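Local coordinates for protein inositol-3-phosphate synthase (Caenorhabditis elegans, PDB 1VKO) that belongs to the myo-inositol-1-phosphate synthase family and binds nicotinamide-adenine-dinucleotide in a Rossmann-type domain, at residues 247-261 with 275-287. Residues are numbered along the deposited sequence; the frame is centred on the assembly and turned at random. Where two conformers were deposited one is given.
With NAD (nicotinamide-adenine-dinucleotide), chain G.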
ATOM      1  N   TRP A 247      22.360 -20.111  18.100  1.00 20.86           N
ATOM      2  CA  TRP A 247      20.983 -20.385  18.404  1.00 21.00           C
ATOM      3  C   TRP A 247      20.035 -19.848  17.319  1.00 21.36           C
ATOM      4  O   TRP A 247      19.886 -18.614  17.113  1.00 21.04           O
ATOM      5  CB  TRP A 247      20.628 -19.766  19.763  1.00 23.04           C
ATOM      6  CG  TRP A 247      19.219 -20.057  20.161  1.00 19.94           C
ATOM      7  CD1 TRP A 247      18.081 -19.456  19.680  1.00 30.30           C
ATOM      8  CD2 TRP A 247      18.783 -21.048  21.099  1.00 21.99           C
ATOM      9  NE1 TRP A 247      16.970 -20.016  20.264  1.00 25.33           N
ATOM     10  CE2 TRP A 247      17.365 -20.997  21.137  1.00 21.45           C
ATOM     11  CE3 TRP A 247      19.447 -21.995  21.910  1.00 23.19           C
ATOM     12  CZ2 TRP A 247      16.604 -21.830  21.971  1.00 14.75           C
ATOM     13  CZ3 TRP A 247      18.692 -22.850  22.692  1.00 21.93           C
ATOM     14  CH2 TRP A 247      17.278 -22.742  22.738  1.00 29.77           C
ATOM     15  N   THR A 248      19.365 -20.781  16.668  1.00 17.08           N
ATOM     16  CA  THR A 248      18.330 -20.483  15.707  1.00 16.82           C
ATOM     17  C   THR A 248      17.176 -21.488  15.897  1.00 21.90           C
ATOM     18  O   THR A 248      16.538 -21.929  14.931  1.00 22.58           O
ATOM     19  CB  THR A 248      18.881 -20.482  14.241  1.00 19.05           C
ATOM     20  OG1 THR A 248      17.804 -20.225  13.334  1.00 22.28           O
ATOM     21  CG2 THR A 248      19.428 -21.877  13.776  1.00  7.28           C
ATOM     22  N   ALA A 249      16.934 -21.848  17.159  1.00 19.74           N
ATOM     23  CA  ALA A 249      15.739 -22.579  17.585  1.00 20.82           C
ATOM     24  C   ALA A 249      14.619 -21.617  18.069  1.00 19.54           C
ATOM     25  O   ALA A 249      14.761 -20.421  18.006  1.00 22.09           O
ATOM     26  CB  ALA A 249      16.122 -23.560  18.702  1.00 20.78           C
ATOM     27  N   ASN A 250      13.496 -22.140  18.532  1.00 19.13           N
ATOM     28  CA  ASN A 250      12.369 -21.286  18.855  1.00 18.92           C
ATOM     29  C   ASN A 250      12.687 -20.300  19.945  1.00 21.48           C
ATOM     30  O   ASN A 250      13.487 -20.557  20.849  1.00 23.58           O
ATOM     31  CB  ASN A 250      11.116 -22.082  19.191  1.00 15.51           C
ATOM     32  CG  ASN A 250      10.575 -22.813  17.978  1.00 31.45           C
ATOM     33  OD1 ASN A 250      10.875 -24.003  17.776  1.00 19.30           O
ATOM     34  ND2 ASN A 250       9.872 -22.074  17.090  1.00 34.73           N
ATOM     35  N   THR A 251      12.097 -19.124  19.789  1.00 21.14           N
ATOM     36  CA  THR A 251      12.189 -18.069  20.738  1.00 18.10           C
ATOM     37  C   THR A 251      11.738 -18.638  22.063  1.00 17.22           C
ATOM     38  O   THR A 251      10.611 -19.112  22.167  1.00 18.05           O
ATOM     39  CB  THR A 251      11.228 -16.984  20.241  1.00 18.18           C
ATOM     40  OG1 THR A 251      11.798 -16.439  19.067  1.00 16.10           O
ATOM     41  CG2 THR A 251      11.179 -15.794  21.195  1.00 15.51           C
ATOM     42  N   GLU A 252      12.629 -18.618  23.048  1.00 16.42           N
ATOM     43  CA  GLU A 252      12.286 -18.891  24.461  1.00 22.53           C
ATOM     44  C   GLU A 252      11.723 -17.612  25.083  1.00 26.31           C
ATOM     45  O   GLU A 252      11.913 -16.530  24.540  1.00 28.38           O
ATOM     46  CB  GLU A 252      13.546 -19.260  25.279  1.00 21.65           C
ATOM     47  CG  GLU A 252      14.328 -20.442  24.721  1.00 17.71           C
ATOM     48  CD  GLU A 252      15.520 -20.875  25.565  1.00 17.95           C
ATOM     49  OE1 GLU A 252      16.344 -20.047  26.045  1.00 19.59           O
ATOM     50  OE2 GLU A 252      15.641 -22.095  25.728  1.00 31.27           O
ATOM     51  N   ARG A 253      11.042 -17.721  26.221  1.00 28.70           N
ATOM     52  CA  ARG A 253      10.792 -16.530  27.051  1.00 28.89           C
ATOM     53  C   ARG A 253      12.085 -16.087  27.747  1.00 27.97           C
ATOM     54  O   ARG A 253      13.120 -16.775  27.716  1.00 32.12           O
ATOM     55  CB  ARG A 253       9.712 -16.799  28.109  1.00 27.98           C
ATOM     56  CG  ARG A 253      10.083 -17.912  29.084  1.00 28.12           C
ATOM     57  CD  ARG A 253       9.186 -18.027  30.284  1.00 24.88           C
ATOM     58  NE  ARG A 253       9.542 -19.153  31.156  1.00 30.38           N
ATOM     59  CZ  ARG A 253      10.380 -19.101  32.198  1.00 33.44           C
ATOM     60  NH1 ARG A 253      11.020 -17.964  32.520  1.00 24.70           N
ATOM     61  NH2 ARG A 253      10.604 -20.208  32.916  1.00 22.23           N
ATOM     62  N   TYR A 254      12.016 -14.910  28.349  1.00 29.40           N
ATOM     63  CA  TYR A 254      13.072 -14.343  29.155  1.00 26.77           C
ATOM     64  C   TYR A 254      13.164 -15.112  30.468  1.00 25.87           C
ATOM     65  O   TYR A 254      12.172 -15.516  31.030  1.00 29.52           O
ATOM     66  CB  TYR A 254      12.696 -12.892  29.463  1.00 27.90           C
ATOM     67  CG  TYR A 254      13.220 -11.882  28.466  1.00 28.16           C
ATOM     68  CD1 TYR A 254      13.050 -12.063  27.104  1.00 22.48           C
ATOM     69  CD2 TYR A 254      13.907 -10.750  28.897  1.00 20.35           C
ATOM     70  CE1 TYR A 254      13.547 -11.168  26.202  1.00 16.67           C
ATOM     71  CE2 TYR A 254      14.385  -9.824  27.995  1.00 25.93           C
ATOM     72  CZ  TYR A 254      14.185 -10.035  26.639  1.00 24.09           C
ATOM     73  OH  TYR A 254      14.674  -9.124  25.708  1.00 36.05           O
ATOM     74  N   THR A 255      14.364 -15.289  30.968  1.00 25.98           N
ATOM     75  CA  THR A 255      14.591 -15.742  32.332  1.00 26.50           C
ATOM     76  C   THR A 255      14.464 -14.522  33.256  1.00 29.99           C
ATOM     77  O   THR A 255      14.466 -13.392  32.757  1.00 27.22           O
ATOM     78  CB  THR A 255      16.048 -16.259  32.395  0.50 26.04           C
ATOM     79  OG1 THR A 255      16.201 -17.381  31.515  0.50 30.31           O
ATOM     80  CG2 THR A 255      16.383 -16.828  33.746  0.50 25.35           C
ATOM     81  N   ASP A 256      14.330 -14.729  34.575  1.00 33.03           N
ATOM     82  CA  ASP A 256      14.557 -13.639  35.536  1.00 38.38           C
ATOM     83  C   ASP A 256      16.042 -13.299  35.478  1.00 41.33           C
ATOM     84  O   ASP A 256      16.864 -14.104  34.974  1.00 41.46           O
ATOM     85  CB  ASP A 256      14.165 -14.035  36.967  1.00 41.50           C
ATOM     86  CG  ASP A 256      12.648 -14.132  37.163  1.00 54.59           C
ATOM     87  OD1 ASP A 256      11.934 -13.138  36.869  1.00 65.84           O
ATOM     88  OD2 ASP A 256      12.075 -15.159  37.612  1.00 63.77           O
ATOM     89  N   VAL A 257      16.383 -12.094  35.935  1.00 43.05           N
ATOM     90  CA  VAL A 257      17.791 -11.697  36.107  1.00 44.72           C
ATOM     91  C   VAL A 257      17.907 -11.111  37.504  1.00 47.08           C
ATOM     92  O   VAL A 257      17.117 -10.243  37.871  1.00 47.85           O
ATOM     93  CB  VAL A 257      18.268 -10.658  35.055  1.00 42.53           C
ATOM     94  CG1 VAL A 257      19.774 -10.442  35.149  1.00 41.20           C
ATOM     95  CG2 VAL A 257      17.897 -11.087  33.646  1.00 43.40           C
ATOM     96  N   ARG A 258      18.869 -11.603  38.283  1.00 48.33           N
ATOM     97  CA  ARG A 258      19.049 -11.188  39.690  1.00 48.63           C
ATOM     98  C   ARG A 258      20.299 -11.811  40.254  1.00 47.75           C
ATOM     99  O   ARG A 258      20.735 -12.854  39.772  1.00 47.48           O
ATOM    100  CB  ARG A 258      17.849 -11.599  40.577  1.00 48.28           C
ATOM    101  CG  ARG A 258      17.445 -13.089  40.530  1.00 47.25           C
ATOM    102  CD  ARG A 258      16.273 -13.441  41.450  1.00 51.94           C
ATOM    103  NE  ARG A 258      15.710 -14.771  41.200  1.00 53.75           N
ATOM    104  CZ  ARG A 258      16.181 -15.918  41.712  1.00 55.56           C
ATOM    105  NH1 ARG A 258      17.254 -15.930  42.521  1.00 43.86           N
ATOM    106  NH2 ARG A 258      15.580 -17.067  41.393  1.00 47.07           N
ATOM    107  N   GLN A 259      20.864 -11.187  41.280  1.00 48.56           N
ATOM    108  CA  GLN A 259      22.002 -11.777  41.977  1.00 50.12           C
ATOM    109  C   GLN A 259      21.509 -12.929  42.829  1.00 48.70           C
ATOM    110  O   GLN A 259      20.435 -12.842  43.435  1.00 48.85           O
ATOM    111  CB  GLN A 259      22.800 -10.748  42.797  1.00 51.22           C
ATOM    112  CG  GLN A 259      21.977  -9.704  43.552  1.00 59.93           C
ATOM    113  CD  GLN A 259      22.857  -8.669  44.256  1.00 71.92           C
ATOM    114  OE1 GLN A 259      23.609  -9.005  45.181  1.00 72.08           O
ATOM    115  NE2 GLN A 259      22.770  -7.415  43.815  1.00 73.15           N
ATOM    116  N   GLY A 260      22.299 -14.002  42.856  1.00 48.06           N
ATOM    117  CA  GLY A 260      21.883 -15.284  43.422  1.00 46.23           C
ATOM    118  C   GLY A 260      21.694 -16.300  42.309  1.00 45.99           C
ATOM    119  O   GLY A 260      21.967 -17.510  42.483  1.00 46.68           O
ATOM    120  N   LEU A 261      21.246 -15.802  41.152  1.00 41.81           N
ATOM    121  CA  LEU A 261      20.854 -16.657  40.045  1.00 35.48           C
ATOM    122  C   LEU A 261      21.837 -16.625  38.899  1.00 33.55           C
ATOM    123  O   LEU A 261      22.381 -17.670  38.524  1.00 36.50           O
ATOM    124  CB  LEU A 261      19.454 -16.283  39.561  1.00 36.44           C
ATOM    125  CG  LEU A 261      18.899 -16.892  38.261  1.00 34.30           C
ATOM    126  CD1 LEU A 261      18.664 -18.395  38.347  1.00 20.27           C
ATOM    127  CD2 LEU A 261      17.638 -16.171  37.904  1.00 21.86           C
ATOM    128  N   ASN A 275      20.436 -27.174  40.123  1.00 35.45           N
ATOM    129  CA  ASN A 275      19.255 -27.461  39.296  1.00 34.82           C
ATOM    130  C   ASN A 275      18.138 -26.425  39.357  1.00 35.06           C
ATOM    131  O   ASN A 275      16.948 -26.748  39.290  1.00 33.55           O
ATOM    132  CB  ASN A 275      18.695 -28.843  39.599  1.00 33.87           C
ATOM    133  CG  ASN A 275      18.315 -29.569  38.365  1.00 32.51           C
ATOM    134  OD1 ASN A 275      19.147 -29.757  37.476  1.00 32.53           O
ATOM    135  ND2 ASN A 275      17.057 -29.998  38.288  1.00 29.72           N
ATOM    136  N   GLU A 276      18.559 -25.178  39.439  1.00 34.08           N
ATOM    137  CA  GLU A 276      17.691 -24.033  39.484  1.00 34.79           C
ATOM    138  C   GLU A 276      16.714 -24.019  38.308  1.00 36.92           C
ATOM    139  O   GLU A 276      17.025 -24.509  37.222  1.00 37.70           O
ATOM    140  CB  GLU A 276      18.590 -22.792  39.460  1.00 35.70           C
ATOM    141  CG  GLU A 276      17.883 -21.467  39.554  1.00 40.86           C
ATOM    142  CD  GLU A 276      17.024 -21.379  40.787  1.00 52.12           C
ATOM    143  OE1 GLU A 276      17.579 -21.512  41.915  1.00 40.20           O
ATOM    144  OE2 GLU A 276      15.794 -21.191  40.602  1.00 61.03           O
ATOM    145  N   ASP A 277      15.539 -23.439  38.528  1.00 36.25           N
ATOM    146  CA  ASP A 277      14.495 -23.403  37.524  1.00 35.33           C
ATOM    147  C   ASP A 277      14.700 -22.357  36.440  1.00 33.52           C
ATOM    148  O   ASP A 277      14.594 -22.689  35.274  1.00 33.51           O
ATOM    149  CB  ASP A 277      13.119 -23.241  38.190  1.00 37.36           C
ATOM    150  CG  ASP A 277      12.387 -24.565  38.321  1.00 36.74           C
ATOM    151  OD1 ASP A 277      11.670 -24.932  37.372  1.00 50.17           O
ATOM    152  OD2 ASP A 277      12.470 -25.313  39.316  1.00 33.22           O
ATOM    153  N   GLU A 278      14.972 -21.102  36.826  1.00 33.33           N
ATOM    154  CA  GLU A 278      15.219 -20.007  35.884  1.00 30.89           C
ATOM    155  C   GLU A 278      16.588 -20.133  35.228  1.00 29.66           C
ATOM    156  O   GLU A 278      17.362 -19.178  35.187  1.00 37.08           O
ATOM    157  CB  GLU A 278      15.090 -18.621  36.565  1.00 34.04           C
ATOM    158  CG  GLU A 278      13.665 -18.109  36.806  1.00 30.81           C
ATOM    159  CD  GLU A 278      12.813 -18.045  35.540  1.00 31.55           C
ATOM    160  OE1 GLU A 278      13.098 -17.238  34.642  1.00 24.81           O
ATOM    161  OE2 GLU A 278      11.822 -18.796  35.445  1.00 43.66           O
ATOM    162  N   VAL A 279      16.891 -21.311  34.720  1.00 24.79           N
ATOM    163  CA  VAL A 279      18.068 -21.535  33.890  1.00 25.01           C
ATOM    164  C   VAL A 279      17.579 -22.196  32.605  1.00 23.06           C
ATOM    165  O   VAL A 279      17.105 -23.320  32.632  1.00 23.89           O
ATOM    166  CB  VAL A 279      19.125 -22.407  34.621  1.00 24.58           C
ATOM    167  CG1 VAL A 279      20.267 -22.806  33.689  1.00 26.62           C
ATOM    168  CG2 VAL A 279      19.662 -21.668  35.833  1.00 21.17           C
ATOM    169  N   SER A 280      17.660 -21.461  31.502  1.00 21.71           N
ATOM    170  CA  SER A 280      17.089 -21.893  30.240  1.00 20.18           C
ATOM    171  C   SER A 280      17.969 -22.885  29.494  1.00 19.03           C
ATOM    172  O   SER A 280      19.179 -22.944  29.730  1.00 26.20           O
ATOM    173  CB  SER A 280      16.823 -20.685  29.339  1.00 17.85           C
ATOM    174  OG  SER A 280      17.993 -20.284  28.640  1.00 27.30           O
ATOM    175  N   PRO A 281      17.369 -23.625  28.563  1.00 19.30           N
ATOM    176  CA  PRO A 281      18.104 -24.439  27.605  1.00 17.54           C
ATOM    177  C   PRO A 281      19.150 -23.604  26.869  1.00 21.49           C
ATOM    178  O   PRO A 281      20.259 -24.094  26.610  1.00 19.64           O
ATOM    179  CB  PRO A 281      17.014 -24.850  26.630  1.00 15.96           C
ATOM    180  CG  PRO A 281      15.793 -24.954  27.529  1.00 10.97           C
ATOM    181  CD  PRO A 281      15.904 -23.737  28.353  1.00 20.72           C
ATOM    182  N   SER A 282      18.805 -22.354  26.547  1.00 18.67           N
ATOM    183  CA  SER A 282      19.731 -21.493  25.836  1.00 20.94           C
ATOM    184  C   SER A 282      20.859 -21.032  26.717  1.00 18.54           C
ATOM    185  O   SER A 282      21.898 -20.701  26.200  1.00 22.99           O
ATOM    186  CB  SER A 282      19.044 -20.305  25.168  1.00 20.50           C
ATOM    187  OG  SER A 282      18.729 -19.296  26.098  1.00 24.05           O
ATOM    188  N   ASN A 283      20.665 -21.025  28.036  1.00 18.18           N
ATOM    189  CA  ASN A 283      21.757 -20.729  28.976  1.00 17.31           C
ATOM    190  C   ASN A 283      22.761 -21.878  28.975  1.00 20.00           C
ATOM    191  O   ASN A 283      23.947 -21.643  29.029  1.00 22.76           O
ATOM    192  CB  ASN A 283      21.231 -20.596  30.393  1.00 17.67           C
ATOM    193  CG  ASN A 283      20.576 -19.227  30.686  1.00 21.69           C
ATOM    194  OD1 ASN A 283      19.840 -19.099  31.654  1.00 27.63           O
ATOM    195  ND2 ASN A 283      20.865 -18.219  29.880  1.00 19.38           N
ATOM    196  N   ILE A 284      22.266 -23.111  28.910  1.00 19.65           N
ATOM    197  CA  ILE A 284      23.105 -24.300  28.997  1.00 21.52           C
ATOM    198  C   ILE A 284      23.957 -24.444  27.743  1.00 23.38           C
ATOM    199  O   ILE A 284      25.171 -24.562  27.852  1.00 26.34           O
ATOM    200  CB  ILE A 284      22.290 -25.589  29.371  1.00 23.10           C
ATOM    201  CG1 ILE A 284      21.737 -25.441  30.808  1.00 18.02           C
ATOM    202  CG2 ILE A 284      23.190 -26.802  29.378  1.00 19.13           C
ATOM    203  CD1 ILE A 284      20.501 -26.251  31.105  1.00 27.69           C
ATOM    204  N   PHE A 285      23.354 -24.353  26.555  1.00 21.40           N
ATOM    205  CA  PHE A 285      24.163 -24.187  25.360  1.00 15.93           C
ATOM    206  C   PHE A 285      25.193 -23.068  25.479  1.00 18.13           C
ATOM    207  O   PHE A 285      26.342 -23.288  25.173  1.00 23.53           O
ATOM    208  CB  PHE A 285      23.310 -23.990  24.111  1.00 17.59           C
ATOM    209  CG  PHE A 285      22.581 -25.204  23.679  1.00  8.72           C
ATOM    210  CD1 PHE A 285      23.221 -26.150  22.865  1.00 17.89           C
ATOM    211  CD2 PHE A 285      21.264 -25.437  24.083  1.00  9.52           C
ATOM    212  CE1 PHE A 285      22.535 -27.318  22.440  1.00 11.23           C
ATOM    213  CE2 PHE A 285      20.549 -26.604  23.658  1.00 21.02           C
ATOM    214  CZ  PHE A 285      21.203 -27.560  22.834  1.00  2.84           C
ATOM    215  N   ALA A 286      24.820 -21.866  25.916  1.00 19.36           N
ATOM    216  CA  ALA A 286      25.837 -20.807  25.946  1.00 19.94           C
ATOM    217  C   ALA A 286      26.996 -21.263  26.817  1.00 24.17           C
ATOM    218  O   ALA A 286      28.169 -21.155  26.413  1.00 26.36           O
ATOM    219  CB  ALA A 286      25.263 -19.467  26.417  1.00 22.38           C
ATOM    220  N   VAL A 287      26.670 -21.813  27.990  1.00 25.91           N
ATOM    221  CA  VAL A 287      27.690 -22.364  28.917  1.00 25.16           C
ATOM    222  C   VAL A 287      28.505 -23.530  28.322  1.00 22.95           C
ATOM    223  O   VAL A 287      29.729 -23.528  28.375  1.00 24.02           O
ATOM    224  CB  VAL A 287      27.060 -22.679  30.291  1.00 26.21           C
ATOM    225  CG1 VAL A 287      28.053 -23.349  31.232  1.00 30.82           C
ATOM    226  CG2 VAL A 287      26.580 -21.389  30.940  1.00 24.17           C
TER
HETATM  227  PA  NAD G 601      11.555 -22.854  13.093  1.00 25.23           P
HETATM  228  O1A NAD G 601      10.455 -23.318  13.922  1.00 15.07           O
HETATM  229  O2A NAD G 601      11.329 -23.313  11.712  1.00 18.41           O
HETATM  230  O5B NAD G 601      12.897 -23.395  13.742  1.00 28.60           O
HETATM  231  C5B NAD G 601      12.938 -23.742  15.093  1.00 24.71           C
HETATM  232  C4B NAD G 601      13.537 -25.133  15.188  1.00 16.86           C
HETATM  233  O4B NAD G 601      14.190 -25.250  16.432  1.00 27.42           O
HETATM  234  C3B NAD G 601      12.492 -26.211  15.145  1.00 19.58           C
HETATM  235  O3B NAD G 601      13.115 -27.272  14.438  1.00 17.06           O
HETATM  236  C2B NAD G 601      12.334 -26.691  16.559  1.00 17.79           C
HETATM  237  O2B NAD G 601      12.276 -28.113  16.456  1.00 24.24           O
HETATM  238  C1B NAD G 601      13.680 -26.321  17.172  1.00 17.26           C
HETATM  239  N9A NAD G 601      13.794 -26.112  18.639  1.00 16.04           N
HETATM  240  C8A NAD G 601      12.923 -25.544  19.518  1.00 29.17           C
HETATM  241  N7A NAD G 601      13.468 -25.605  20.754  1.00 22.19           N
HETATM  242  C5A NAD G 601      14.674 -26.201  20.709  1.00 27.77           C
HETATM  243  C6A NAD G 601      15.632 -26.550  21.678  1.00 32.19           C
HETATM  244  N6A NAD G 601      15.462 -26.351  22.995  1.00 28.02           N
HETATM  245  N1A NAD G 601      16.772 -27.196  21.272  1.00 14.67           N
HETATM  246  C2A NAD G 601      16.959 -27.523  19.961  1.00 25.60           C
HETATM  247  N3A NAD G 601      16.001 -27.214  19.050  1.00 14.80           N
HETATM  248  C4A NAD G 601      14.874 -26.553  19.390  1.00 27.36           C
HETATM  249  O3  NAD G 601      11.737 -21.245  13.168  1.00 18.80           O
HETATM  250  PN  NAD G 601      12.782 -20.515  12.214  1.00 17.82           P
HETATM  251  O1N NAD G 601      13.817 -21.518  11.850  1.00 34.71           O
HETATM  252  O2N NAD G 601      12.018 -19.856  11.151  1.00 16.31           O
HETATM  253  O5D NAD G 601      13.577 -19.457  13.152  1.00 21.97           O
HETATM  254  C5D NAD G 601      14.097 -19.847  14.411  1.00 24.86           C
HETATM  255  C4D NAD G 601      14.338 -18.678  15.386  1.00 24.67           C
HETATM  256  O4D NAD G 601      15.011 -17.627  14.737  1.00 27.08           O
HETATM  257  C3D NAD G 601      13.057 -18.077  15.975  1.00 23.94           C
HETATM  258  O3D NAD G 601      13.279 -17.791  17.328  1.00 29.51           O
HETATM  259  C2D NAD G 601      12.963 -16.731  15.303  1.00 31.80           C
HETATM  260  O2D NAD G 601      12.353 -15.707  16.072  1.00 36.09           O
HETATM  261  C1D NAD G 601      14.419 -16.403  15.110  1.00 28.92           C
HETATM  262  N1N NAD G 601      14.451 -15.340  14.112  1.00 25.40           N
HETATM  263  C2N NAD G 601      13.988 -15.574  12.855  1.00 13.40           C
HETATM  264  C3N NAD G 601      14.003 -14.545  11.940  1.00 19.34           C
HETATM  265  C7N NAD G 601      13.858 -14.941  10.519  1.00 25.56           C
HETATM  266  O7N NAD G 601      13.609 -16.317  10.298  1.00 31.73           O
HETATM  267  N7N NAD G 601      13.988 -14.026   9.550  1.00 25.15           N
HETATM  268  C4N NAD G 601      14.501 -13.273  12.281  1.00 16.31           C
HETATM  269  C5N NAD G 601      14.947 -13.052  13.566  1.00 15.55           C
HETATM  270  C6N NAD G 601      14.911 -14.104  14.494  1.00 18.21           C
HETATM  271  O   HOH W   1      17.847 -17.725  28.662  1.00 16.21           O
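A bend at chi2 (-56°) turns the carboxylate of Glu-278 toward Arg-253, whose side chain runs extended from CG to NE and crosses it at about a right angle. The salt bridge that results illustrates how one acid can hold a long loop to the segment leading into a helix. Arg-253 grips end-on, NH1 lying 3.1 Å from OE1 of Glu-278 on its syn lone pair and within the guanidinium plane, while NH2 reaches OE2 from 27° outside the carboxylate plane. OE2 accepts from NH1 as well, and on its anti side OE1 also takes the backbone N of Asp-256 at 2.8 Å; with both oxygens gripped by two donors each, the carboxylate has little freedom to rotate. NE of Arg-253 is taken by the carbonyl of Asp-201.

Nearer the cofactor, the carboxylate of Glu-252 lies against the first turn of helix 281-291, where Ser-280 is the N-cap residue. N of Ser-282 makes a weak bond to OE2 of Glu-252, and the negative charge there probably suits the helix dipole. Trp-247 packs edge and face alike: CB of Ser-282 sits over its six-membered ring, 3.8 Å from the centroid, in a CH-pi contact; CB of Ala-249 lies against the opposite face, toward the rim, and Phe-285 CD2 meets the edge at 3.9 Å from CZ3.

The loop leaves strand 242-247 of the parallel Rossmann sheet at Trp-247, carries Thr-251 to the NAD ribose, and then runs past the start of helix 281-291, with strand 295-298 beside Trp-247 and Phe-285 and helix 367-378 flanking Arg-253.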